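Side-chain contacts in LP04448p (Drosophila melanogaster, PDB 4QMH), which drives microtubule polymerization as an XMAP215-family protein, probably by binding tubulin through an array of TOG domains, of which this is the fourth: residues Gly129-Phe134 and Pro164-Lys169; Lys169-Glu174 and Met206-Phe211; Gly204-Ile207 and Ala213-Arg216. All blocks are in the same frame, centred on the assembly; numbering follows the deposited sequence.

Interaction 1: residues Gly129-Phe134 and Pro164-Lys169. With SO4 (sulfate ion), chain B.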
ATOM      1  N   GLY A 129       6.257 -10.923   0.316  1.00 17.34           N
ATOM      2  CA  GLY A 129       7.314 -10.395  -0.523  1.00 21.14           C
ATOM      3  C   GLY A 129       8.255  -9.451   0.193  1.00 18.91           C
ATOM      4  O   GLY A 129       9.291  -9.077  -0.358  1.00 19.38           O
ATOM      5  N   GLY A 130       7.887  -9.066   1.411  1.00 20.02           N
ATOM      6  CA  GLY A 130       8.640  -8.094   2.183  1.00 20.34           C
ATOM      7  C   GLY A 130       8.008  -6.713   2.125  1.00 21.40           C
ATOM      8  O   GLY A 130       7.400  -6.330   1.130  1.00 21.35           O
ATOM      9  N   TYR A 131       8.147  -5.955   3.203  1.00 11.94           N
ATOM     10  CA  TYR A 131       7.552  -4.633   3.258  1.00  8.70           C
ATOM     11  C   TYR A 131       8.442  -3.602   2.571  1.00 14.50           C
ATOM     12  O   TYR A 131       8.027  -2.471   2.333  1.00 15.51           O
ATOM     13  CB  TYR A 131       7.304  -4.247   4.716  1.00  9.57           C
ATOM     14  CG  TYR A 131       6.084  -4.897   5.323  1.00 16.05           C
ATOM     15  CD1 TYR A 131       6.150  -6.166   5.890  1.00 14.36           C
ATOM     16  CD2 TYR A 131       4.864  -4.242   5.332  1.00 18.16           C
ATOM     17  CE1 TYR A 131       5.019  -6.754   6.452  1.00 15.20           C
ATOM     18  CE2 TYR A 131       3.746  -4.814   5.887  1.00 16.13           C
ATOM     19  CZ  TYR A 131       3.823  -6.069   6.443  1.00 14.68           C
ATOM     20  OH  TYR A 131       2.689  -6.636   6.988  1.00 19.72           O
ATOM     21  N   LYS A 132       9.658  -4.006   2.228  1.00 17.31           N
ATOM     22  CA  LYS A 132      10.659  -3.091   1.698  1.00 15.97           C
ATOM     23  C   LYS A 132      10.178  -2.388   0.438  1.00 15.64           C
ATOM     24  O   LYS A 132      10.407  -1.193   0.264  1.00 13.04           O
ATOM     25  CB  LYS A 132      11.954  -3.856   1.410  1.00 19.80           C
ATOM     26  CG  LYS A 132      13.089  -3.009   0.873  1.00 18.04           C
ATOM     27  CD  LYS A 132      14.396  -3.796   0.919  1.00 28.46           C
ATOM     28  CE  LYS A 132      15.524  -3.072   0.195  1.00 36.03           C
ATOM     29  NZ  LYS A 132      15.351  -3.113  -1.283  1.00 41.10           N
ATOM     30  N   GLU A 133       9.511  -3.131  -0.444  1.00 12.84           N
ATOM     31  CA  GLU A 133       9.062  -2.559  -1.710  1.00 14.58           C
ATOM     32  C   GLU A 133       7.971  -1.511  -1.573  1.00  8.41           C
ATOM     33  O   GLU A 133       7.724  -0.768  -2.531  1.00 12.00           O
ATOM     34  CB  GLU A 133       8.608  -3.647  -2.691  1.00 18.72           C
ATOM     35  CG  GLU A 133       9.753  -4.396  -3.341  1.00 23.88           C
ATOM     36  CD  GLU A 133      10.421  -5.337  -2.371  1.00 28.28           C
ATOM     37  OE1 GLU A 133       9.775  -5.715  -1.368  1.00 25.96           O
ATOM     38  OE2 GLU A 133      11.582  -5.709  -2.608  1.00 30.83           O
ATOM     39  N   PHE A 134       7.319  -1.431  -0.411  1.00 13.77           N
ATOM     40  CA  PHE A 134       6.277  -0.410  -0.195  1.00  9.88           C
ATOM     41  C   PHE A 134       6.884   0.972   0.021  1.00  8.99           C
ATOM     42  O   PHE A 134       6.220   1.997  -0.165  1.00 12.70           O
ATOM     43  CB  PHE A 134       5.423  -0.732   1.037  1.00  8.20           C
ATOM     44  CG  PHE A 134       4.583  -1.976   0.906  1.00 11.18           C
ATOM     45  CD1 PHE A 134       4.052  -2.354  -0.312  1.00 15.49           C
ATOM     46  CD2 PHE A 134       4.317  -2.754   2.021  1.00  8.58           C
ATOM     47  CE1 PHE A 134       3.276  -3.501  -0.413  1.00 14.73           C
ATOM     48  CE2 PHE A 134       3.536  -3.901   1.929  1.00 12.30           C
ATOM     49  CZ  PHE A 134       3.022  -4.274   0.712  1.00 10.22           C
ATOM     50  N   PRO A 164       7.370   0.630  13.496  1.00 12.37           N
ATOM     51  CA  PRO A 164       8.224   0.297  14.646  1.00 13.33           C
ATOM     52  C   PRO A 164       8.789  -1.133  14.598  1.00 12.93           C
ATOM     53  O   PRO A 164       9.819  -1.400  15.226  1.00 18.59           O
ATOM     54  CB  PRO A 164       7.281   0.481  15.846  1.00 13.47           C
ATOM     55  CG  PRO A 164       6.266   1.484  15.372  1.00 12.22           C
ATOM     56  CD  PRO A 164       6.045   1.125  13.914  1.00 13.28           C
ATOM     57  N   GLY A 165       8.148  -2.029  13.848  1.00 13.68           N
ATOM     58  CA  GLY A 165       8.581  -3.416  13.805  1.00 11.71           C
ATOM     59  C   GLY A 165       9.414  -3.795  12.595  1.00 14.98           C
ATOM     60  O   GLY A 165       9.796  -4.956  12.429  1.00 16.92           O
ATOM     61  N   LEU A 166       9.690  -2.815  11.743  1.00 12.76           N
ATOM     62  CA  LEU A 166      10.494  -3.036  10.546  1.00 11.05           C
ATOM     63  C   LEU A 166      11.936  -2.639  10.818  1.00 14.68           C
ATOM     64  O   LEU A 166      12.199  -1.550  11.331  1.00 16.74           O
ATOM     65  CB  LEU A 166       9.941  -2.221   9.368  1.00 12.80           C
ATOM     66  CG  LEU A 166       8.601  -2.678   8.782  1.00 10.71           C
ATOM     67  CD1 LEU A 166       8.115  -1.739   7.689  1.00 13.32           C
ATOM     68  CD2 LEU A 166       8.700  -4.110   8.263  1.00 14.27           C
ATOM     69  N   PRO A 167      12.881  -3.528  10.485  1.00 18.66           N
ATOM     70  CA  PRO A 167      14.299  -3.205  10.653  1.00 24.98           C
ATOM     71  C   PRO A 167      14.693  -2.116   9.666  1.00 22.95           C
ATOM     72  O   PRO A 167      14.086  -2.022   8.600  1.00 20.52           O
ATOM     73  CB  PRO A 167      15.003  -4.521  10.307  1.00 27.84           C
ATOM     74  CG  PRO A 167      14.067  -5.213   9.385  1.00 28.56           C
ATOM     75  CD  PRO A 167      12.676  -4.840   9.851  1.00 20.18           C
ATOM     76  N   PRO A 168      15.696  -1.300  10.016  1.00 24.37           N
ATOM     77  CA  PRO A 168      16.096  -0.192   9.140  1.00 21.15           C
ATOM     78  C   PRO A 168      16.452  -0.626   7.719  1.00 21.86           C
ATOM     79  O   PRO A 168      16.211   0.139   6.796  1.00 17.39           O
ATOM     80  CB  PRO A 168      17.313   0.411   9.856  1.00 30.15           C
ATOM     81  CG  PRO A 168      17.745  -0.626  10.859  1.00 33.71           C
ATOM     82  CD  PRO A 168      16.493  -1.345  11.253  1.00 26.59           C
ATOM     83  N   LYS A 169      16.998  -1.827   7.537  1.00 21.02           N
ATOM     84  CA  LYS A 169      17.386  -2.281   6.200  1.00 22.45           C
ATOM     85  C   LYS A 169      16.187  -2.459   5.270  1.00 23.49           C
ATOM     86  O   LYS A 169      16.342  -2.489   4.044  1.00 24.83           O
ATOM     87  CB  LYS A 169      18.165  -3.601   6.281  1.00 30.71           C
ATOM     88  CG  LYS A 169      17.314  -4.847   6.023  1.00 41.10           C
ATOM     89  CD  LYS A 169      17.969  -6.094   6.594  1.00 47.04           C
ATOM     90  CE  LYS A 169      17.808  -6.137   8.105  1.00 48.02           C
ATOM     91  NZ  LYS A 169      18.796  -7.032   8.758  1.00 49.33           N
TER
HETATM   92  S   SO4 B1101      10.788  -7.076   5.123  1.00 28.11           S
HETATM   93  O1  SO4 B1101      11.158  -8.439   4.729  1.00 31.09           O
HETATM   94  O2  SO4 B1101       9.378  -7.034   5.489  1.00 23.80           O
HETATM   95  O3  SO4 B1101      11.578  -6.673   6.291  1.00 34.40           O
HETATM   96  O4  SO4 B1101      11.058  -6.169   4.006  1.00 27.17           O
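The two loops come closest at Tyr131 and Leu166, whose CA atoms lie 8.0 Å apart, and again at Lys132 and Lys169; no hydrogen bond joins them directly. On one side the chain leaves helix 112-129 at Gly130, where a positive phi (101°) would force any side chain against the preceding carbonyl. It then turns into a 3-10 segment ending at Phe134, closed by Phe134 N to Tyr131 O. This bend presents two backbone N-H groups to a sulfate ion, probably from the crystallisation liquor. Tyr131 N reaches sulfate O2 at 2.8 Å and almost straight, with weak bonds from Tyr131 N and Lys132 N to O4. Because Tyr131 carries CG beside its backbone N (chi1 -78°), its ring edge also comes up to that O2, which lies near the ring plane, 3.4 Å from CD1.

The apolar contact is made where the Leu166 and Tyr131 side chains cross at about a right angle, Leu166 CD2 touching Tyr131 CB at 3.8 Å and approaching the ring obliquely. The tyrosine hydroxyl bonds Glu127 and Asn123. Lys132, extended as far as CE, brings CD alongside Lys169 O at 3.9 Å. A serine in place of Tyr131 would probably lose the ring that Leu166 CD2 approaches and leave Glu127 and Asn123 without the phenolic hydroxyl they share. Both segments link successive helices of the all-helical solenoid, and the arrangement is one of neighbouring interhelix loops meeting along its edge, as in HEAT-like TOG domains.

Interaction 2: residues Lys169-Glu174 and Met206-Phe211. With SO4 (sulfate ion), chain B.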
ATOM      1  N   LYS A 169      16.998  -1.827   7.537  1.00 21.02           N
ATOM      2  CA  LYS A 169      17.386  -2.281   6.200  1.00 22.45           C
ATOM      3  C   LYS A 169      16.187  -2.459   5.270  1.00 23.49           C
ATOM      4  O   LYS A 169      16.342  -2.489   4.044  1.00 24.83           O
ATOM      5  CB  LYS A 169      18.165  -3.601   6.281  1.00 30.71           C
ATOM      6  CG  LYS A 169      17.314  -4.847   6.023  1.00 41.10           C
ATOM      7  CD  LYS A 169      17.969  -6.094   6.594  1.00 47.04           C
ATOM      8  CE  LYS A 169      17.808  -6.137   8.105  1.00 48.02           C
ATOM      9  NZ  LYS A 169      18.796  -7.032   8.758  1.00 49.33           N
ATOM     10  N   SER A 170      14.997  -2.587   5.854  1.00 21.01           N
ATOM     11  CA  SER A 170      13.779  -2.848   5.088  1.00 19.77           C
ATOM     12  C   SER A 170      13.036  -1.571   4.736  1.00 22.98           C
ATOM     13  O   SER A 170      11.955  -1.616   4.146  1.00 26.20           O
ATOM     14  CB  SER A 170      12.837  -3.765   5.873  1.00 17.30           C
ATOM     15  OG  SER A 170      13.466  -4.994   6.202  1.00 26.05           O
ATOM     16  N   VAL A 171      13.606  -0.435   5.108  1.00 16.53           N
ATOM     17  CA  VAL A 171      12.912   0.831   4.944  1.00 21.43           C
ATOM     18  C   VAL A 171      13.861   1.897   4.429  1.00 17.13           C
ATOM     19  O   VAL A 171      14.856   2.228   5.071  1.00 15.88           O
ATOM     20  CB  VAL A 171      12.296   1.314   6.267  1.00 21.08           C
ATOM     21  CG1 VAL A 171      11.519   2.609   6.049  1.00 23.98           C
ATOM     22  CG2 VAL A 171      11.404   0.240   6.868  1.00 19.53           C
ATOM     23  N   SER A 172      13.559   2.413   3.247  1.00 13.34           N
ATOM     24  CA  SER A 172      14.296   3.532   2.690  1.00 12.18           C
ATOM     25  C   SER A 172      14.123   4.778   3.563  1.00 14.44           C
ATOM     26  O   SER A 172      13.009   5.273   3.735  1.00 12.75           O
ATOM     27  CB  SER A 172      13.811   3.813   1.261  1.00 11.80           C
ATOM     28  OG  SER A 172      14.198   5.102   0.836  1.00 12.76           O
ATOM     29  N   LYS A 173      15.222   5.303   4.098  1.00 13.15           N
ATOM     30  CA  LYS A 173      15.138   6.519   4.903  1.00  9.82           C
ATOM     31  C   LYS A 173      14.601   7.673   4.090  1.00 10.33           C
ATOM     32  O   LYS A 173      13.846   8.504   4.595  1.00 11.83           O
ATOM     33  CB  LYS A 173      16.510   6.901   5.467  1.00 16.77           C
ATOM     34  CG  LYS A 173      17.010   5.956   6.531  1.00 20.85           C
ATOM     35  CD  LYS A 173      18.365   6.394   7.081  1.00 22.70           C
ATOM     36  CE  LYS A 173      18.324   7.822   7.610  1.00 24.17           C
ATOM     37  NZ  LYS A 173      19.645   8.219   8.163  1.00 26.87           N
ATOM     38  N   GLU A 174      15.009   7.743   2.824  1.00 11.74           N
ATOM     39  CA  GLU A 174      14.598   8.846   1.980  1.00  9.51           C
ATOM     40  C   GLU A 174      13.090   8.811   1.760  1.00  9.69           C
ATOM     41  O   GLU A 174      12.445   9.859   1.699  1.00 11.82           O
ATOM     42  CB  GLU A 174      15.317   8.788   0.631  1.00 18.13           C
ATOM     43  CG  GLU A 174      14.948   9.928  -0.310  1.00 23.37           C
ATOM     44  CD  GLU A 174      15.151  11.312   0.289  1.00 25.63           C
ATOM     45  OE1 GLU A 174      15.987  11.484   1.204  1.00 19.99           O
ATOM     46  OE2 GLU A 174      14.464  12.249  -0.166  1.00 38.00           O
ATOM     47  N   MET A 206      10.107   8.357  13.698  1.00  7.74           N
ATOM     48  CA  MET A 206      11.351   8.699  14.385  1.00  8.91           C
ATOM     49  C   MET A 206      12.280   7.505  14.587  1.00 13.24           C
ATOM     50  O   MET A 206      13.495   7.670  14.627  1.00 11.88           O
ATOM     51  CB  MET A 206      11.048   9.346  15.731  1.00 11.17           C
ATOM     52  CG  MET A 206      12.252  10.051  16.338  1.00  9.93           C
ATOM     53  SD  MET A 206      11.845  10.843  17.891  1.00 12.18           S
ATOM     54  CE  MET A 206      10.878  12.227  17.298  1.00  9.24           C
ATOM     55  N   ILE A 207      11.715   6.310  14.736  1.00 10.98           N
ATOM     56  CA  ILE A 207      12.539   5.112  14.879  1.00 12.75           C
ATOM     57  C   ILE A 207      13.460   4.956  13.667  1.00 14.63           C
ATOM     58  O   ILE A 207      14.592   4.476  13.793  1.00 17.33           O
ATOM     59  CB  ILE A 207      11.672   3.854  15.086  1.00 12.33           C
ATOM     60  CG1 ILE A 207      11.204   3.787  16.538  1.00 12.23           C
ATOM     61  CG2 ILE A 207      12.428   2.587  14.683  1.00 13.64           C
ATOM     62  CD1 ILE A 207      10.125   2.756  16.780  1.00 16.70           C
ATOM     63  N   HIS A 208      12.994   5.403  12.506  1.00 12.06           N
ATOM     64  CA  HIS A 208      13.786   5.310  11.281  1.00 11.79           C
ATOM     65  C   HIS A 208      14.619   6.547  10.944  1.00 17.34           C
ATOM     66  O   HIS A 208      15.696   6.426  10.368  1.00 18.60           O
ATOM     67  CB  HIS A 208      12.885   4.914  10.103  1.00 12.87           C
ATOM     68  CG  HIS A 208      12.328   3.535  10.236  1.00 12.85           C
ATOM     69  ND1 HIS A 208      12.969   2.425   9.729  1.00 15.07           N
ATOM     70  CD2 HIS A 208      11.225   3.074  10.874  1.00 13.47           C
ATOM     71  CE1 HIS A 208      12.274   1.343  10.030  1.00 16.30           C
ATOM     72  NE2 HIS A 208      11.206   1.711  10.717  1.00 14.22           N
ATOM     73  N   LEU A 209      14.136   7.733  11.303  1.00 13.00           N
ATOM     74  CA  LEU A 209      14.859   8.957  10.964  1.00 11.62           C
ATOM     75  C   LEU A 209      15.672   9.513  12.125  1.00 14.02           C
ATOM     76  O   LEU A 209      16.708  10.155  11.913  1.00 15.82           O
ATOM     77  CB  LEU A 209      13.899  10.037  10.464  1.00 12.28           C
ATOM     78  CG  LEU A 209      13.186   9.712   9.155  1.00  9.81           C
ATOM     79  CD1 LEU A 209      12.417  10.950   8.651  1.00 12.40           C
ATOM     80  CD2 LEU A 209      14.176   9.210   8.109  1.00 14.05           C
ATOM     81  N   GLY A 210      15.201   9.284  13.346  1.00 11.73           N
ATOM     82  CA  GLY A 210      15.811   9.889  14.521  1.00 15.27           C
ATOM     83  C   GLY A 210      15.334  11.306  14.816  1.00 14.61           C
ATOM     84  O   GLY A 210      14.865  12.017  13.926  1.00 14.53           O
ATOM     85  N   PHE A 211      15.464  11.723  16.075  1.00 14.65           N
ATOM     86  CA  PHE A 211      15.014  13.042  16.509  1.00 12.92           C
ATOM     87  C   PHE A 211      15.683  14.201  15.767  1.00 12.02           C
ATOM     88  O   PHE A 211      15.009  15.114  15.297  1.00 15.54           O
ATOM     89  CB  PHE A 211      15.237  13.215  18.014  1.00 14.64           C
ATOM     90  CG  PHE A 211      14.820  14.560  18.532  1.00 14.29           C
ATOM     91  CD1 PHE A 211      13.504  14.793  18.907  1.00 15.21           C
ATOM     92  CD2 PHE A 211      15.732  15.596  18.637  1.00 14.60           C
ATOM     93  CE1 PHE A 211      13.107  16.029  19.379  1.00 22.29           C
ATOM     94  CE2 PHE A 211      15.342  16.843  19.109  1.00 15.90           C
ATOM     95  CZ  PHE A 211      14.026  17.059  19.480  1.00 24.00           C
TER
HETATM   96  S   SO4 B1101      10.788  -7.076   5.123  1.00 28.11           S
HETATM   97  O1  SO4 B1101      11.158  -8.439   4.729  1.00 31.09           O
HETATM   98  O2  SO4 B1101       9.378  -7.034   5.489  1.00 23.80           O
HETATM   99  O3  SO4 B1101      11.578  -6.673   6.291  1.00 34.40           O
HETATM  100  O4  SO4 B1101      11.058  -6.169   4.006  1.00 27.17           O
HETATM  101  O   HOH W   1      15.291   3.010   8.125  1.00 15.38           O
HETATM  102  O   HOH W   2      18.655  10.226   9.920  1.00 24.87           O
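At the joint where the start of helix 173-186 packs against the end of helix 192-209, Val171, in the loop leading into the first helix, and Lys173, in its first turn, meet His208 and Leu209. Val171 and His208 cross at about a right angle: CG1, held anti to the backbone N (chi1 -177°), sits over one face of the imidazole, 4.3 Å from its centroid, in a CH-pi contact. The other methyl, CG2, presses on His208 CE1 at 3.5 Å. Two polar grips keep the ring from turning: NE2 bonds Leu163 O, and ND1 meets, at 2.9 Å and in the ring plane, a water that also lies within bonding distance of Val171 O.

Ser170 OG bonds the sulfate. Ser172 is the N-cap of helix 173-186, its OG bonded to Asp175 N, and this cap belongs to one of the joints of a helical-repeat solenoid, where each helix hands over to the next. Lys173 runs past His208 O, bends at chi3 (56°) and brings NZ to a second water at 2.8 Å, which in turn donates to Leu209 O near the helix end. Leu209 CD2 rests 3.6 Å from Lys173 O, and the leucine continues onto Ile176 and Val180.

Interaction 3: residues Gly204-Ile207 and Ala213-Arg216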
ATOM      1  N   GLY A 204       6.994   5.816  15.203  1.00 11.19           N
ATOM      2  CA  GLY A 204       7.422   4.958  14.114  1.00 12.18           C
ATOM      3  C   GLY A 204       8.324   5.649  13.108  1.00 11.05           C
ATOM      4  O   GLY A 204       9.321   5.081  12.685  1.00 12.30           O
ATOM      5  N   ILE A 205       7.951   6.856  12.683  1.00  9.82           N
ATOM      6  CA  ILE A 205       8.788   7.649  11.786  1.00 11.77           C
ATOM      7  C   ILE A 205      10.134   7.936  12.439  1.00 11.87           C
ATOM      8  O   ILE A 205      11.189   7.765  11.826  1.00 10.84           O
ATOM      9  CB  ILE A 205       8.102   8.994  11.414  1.00 10.69           C
ATOM     10  CG1 ILE A 205       6.748   8.741  10.725  1.00 20.67           C
ATOM     11  CG2 ILE A 205       9.030   9.868  10.566  1.00 12.79           C
ATOM     12  CD1 ILE A 205       6.846   8.335   9.278  1.00 20.20           C
ATOM     13  N   MET A 206      10.107   8.357  13.698  1.00  7.74           N
ATOM     14  CA  MET A 206      11.351   8.699  14.385  1.00  8.91           C
ATOM     15  C   MET A 206      12.280   7.505  14.587  1.00 13.24           C
ATOM     16  O   MET A 206      13.495   7.670  14.627  1.00 11.88           O
ATOM     17  CB  MET A 206      11.048   9.346  15.731  1.00 11.17           C
ATOM     18  CG  MET A 206      12.252  10.051  16.338  1.00  9.93           C
ATOM     19  SD  MET A 206      11.845  10.843  17.891  1.00 12.18           S
ATOM     20  CE  MET A 206      10.878  12.227  17.298  1.00  9.24           C
ATOM     21  N   ILE A 207      11.715   6.310  14.736  1.00 10.98           N
ATOM     22  CA  ILE A 207      12.539   5.112  14.879  1.00 12.75           C
ATOM     23  C   ILE A 207      13.460   4.956  13.667  1.00 14.63           C
ATOM     24  O   ILE A 207      14.592   4.476  13.793  1.00 17.33           O
ATOM     25  CB  ILE A 207      11.672   3.854  15.086  1.00 12.33           C
ATOM     26  CG1 ILE A 207      11.204   3.787  16.538  1.00 12.23           C
ATOM     27  CG2 ILE A 207      12.428   2.587  14.683  1.00 13.64           C
ATOM     28  CD1 ILE A 207      10.125   2.756  16.780  1.00 16.70           C
ATOM     29  N   ALA A 213      17.145  14.507  12.827  1.00 17.62           N
ATOM     30  CA  ALA A 213      16.727  14.663  11.437  1.00 15.85           C
ATOM     31  C   ALA A 213      15.315  15.246  11.348  1.00 14.10           C
ATOM     32  O   ALA A 213      15.029  16.091  10.500  1.00 13.52           O
ATOM     33  CB  ALA A 213      16.812  13.332  10.693  1.00 19.43           C
ATOM     34  N   MET A 214      14.434  14.818  12.246  1.00 16.39           N
ATOM     35  CA  MET A 214      13.060  15.312  12.201  1.00 12.52           C
ATOM     36  C   MET A 214      13.001  16.757  12.650  1.00 14.64           C
ATOM     37  O   MET A 214      12.248  17.561  12.098  1.00 14.16           O
ATOM     38  CB  MET A 214      12.129  14.430  13.031  1.00 10.58           C
ATOM     39  CG  MET A 214      12.028  13.027  12.471  1.00 14.28           C
ATOM     40  SD  MET A 214      10.845  11.991  13.325  1.00 12.21           S
ATOM     41  CE  MET A 214       9.286  12.710  12.793  1.00  9.77           C
ATOM     42  N   ASN A 215      13.812  17.095  13.645  1.00 14.29           N
ATOM     43  CA  ASN A 215      13.896  18.472  14.104  1.00 16.59           C
ATOM     44  C   ASN A 215      14.496  19.398  13.035  1.00 16.31           C
ATOM     45  O   ASN A 215      14.059  20.538  12.880  1.00 18.67           O
ATOM     46  CB  ASN A 215      14.689  18.540  15.403  1.00 17.95           C
ATOM     47  CG  ASN A 215      14.627  19.897  16.037  1.00 23.42           C
ATOM     48  OD1 ASN A 215      13.573  20.325  16.500  1.00 22.08           O
ATOM     49  ND2 ASN A 215      15.758  20.595  16.057  1.00 28.43           N
ATOM     50  N   ARG A 216      15.472  18.900  12.283  1.00 17.96           N
ATOM     51  CA  ARG A 216      16.042  19.668  11.175  1.00 15.49           C
ATOM     52  C   ARG A 216      14.995  19.933  10.104  1.00 19.21           C
ATOM     53  O   ARG A 216      14.917  21.032   9.544  1.00 19.33           O
ATOM     54  CB  ARG A 216      17.235  18.939  10.548  1.00 21.85           C
ATOM     55  CG  ARG A 216      18.509  19.020  11.361  1.00 32.82           C
ATOM     56  CD  ARG A 216      19.727  18.638  10.531  1.00 34.27           C
ATOM     57  NE  ARG A 216      19.717  17.236  10.119  1.00 38.17           N
ATOM     58  CZ  ARG A 216      20.186  16.236  10.859  1.00 37.10           C
ATOM     59  NH1 ARG A 216      20.697  16.478  12.059  1.00 43.31           N
ATOM     60  NH2 ARG A 216      20.142  14.991  10.403  1.00 36.94           N
TER
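Met214 reaches from helix 211-221 onto Ile205 and Met206 of helix 192-209, making a buried, wholly apolar contact between consecutive helices of the TOG domain. No hydrogen bond crosses it, and the three touching residues are all buried. Between these segments the closest CA pair is Met206 and Met214, 7.2 Å apart, and one methionine does the work of joining them.

Met214 leaves its helix with CG beside the backbone N, runs straight through chi2 (-175°), and then bends at chi3 (71°). The straight part carries the sulfur across to the facing helix, where SD lies 3.5 Å from Met206 CA and 3.6 Å from Met206 CB, so it rests against the root of that side chain. The bend turns the methyl aside onto the neighbouring residue, and Met214 CE meets Ile205 CG2 at 3.6 Å. Ile205 and Met214 are at about a right angle there. CG2 is the branch that does the touching, while the end of the isoleucine leads away from Met214; the residue also packs on Leu183, Met179 and Ile176 of helix 173-186.

Such interlocking of apolar side chains between successive helices is what builds the interior of a HEAT-like alpha-solenoid. Gly210, with positive phi, ends one helix here and sits at the N-cap of the next. Met206 bends the opposite way at its own chi3 (-73°), and its CE lies 4.0 Å from Met214 SD; the two methionines cross obliquely. Leu233 of helix 226-236 touches both methionines, while Met206 also meets Leu240. On the side of helix 173-186, Leu183 touches Met214 as well as Ile205, and the hydroxyl of Tyr184 bonds Met214 O.

How the interactions relate
Interaction 3 is buried and purely apolar, while interactions 1 and 2 are partly buried and mix apolar contact with polar links through water or sulfate. The sulfate spans the first two, held by Tyr131 N and Lys132 N on one side and Ser170 OG on the other, and those contacts share Lys169 and meet again where Leu166 CB touches Val171 CG2 (3.8 Å). Interactions 2 and 3 both use helix 192-209 and touch each other, Leu209 CB lying 4.1 Å from Met214 CG. Pro164 ties interaction 1 to this helix too, packing on Ile207 and Gly204.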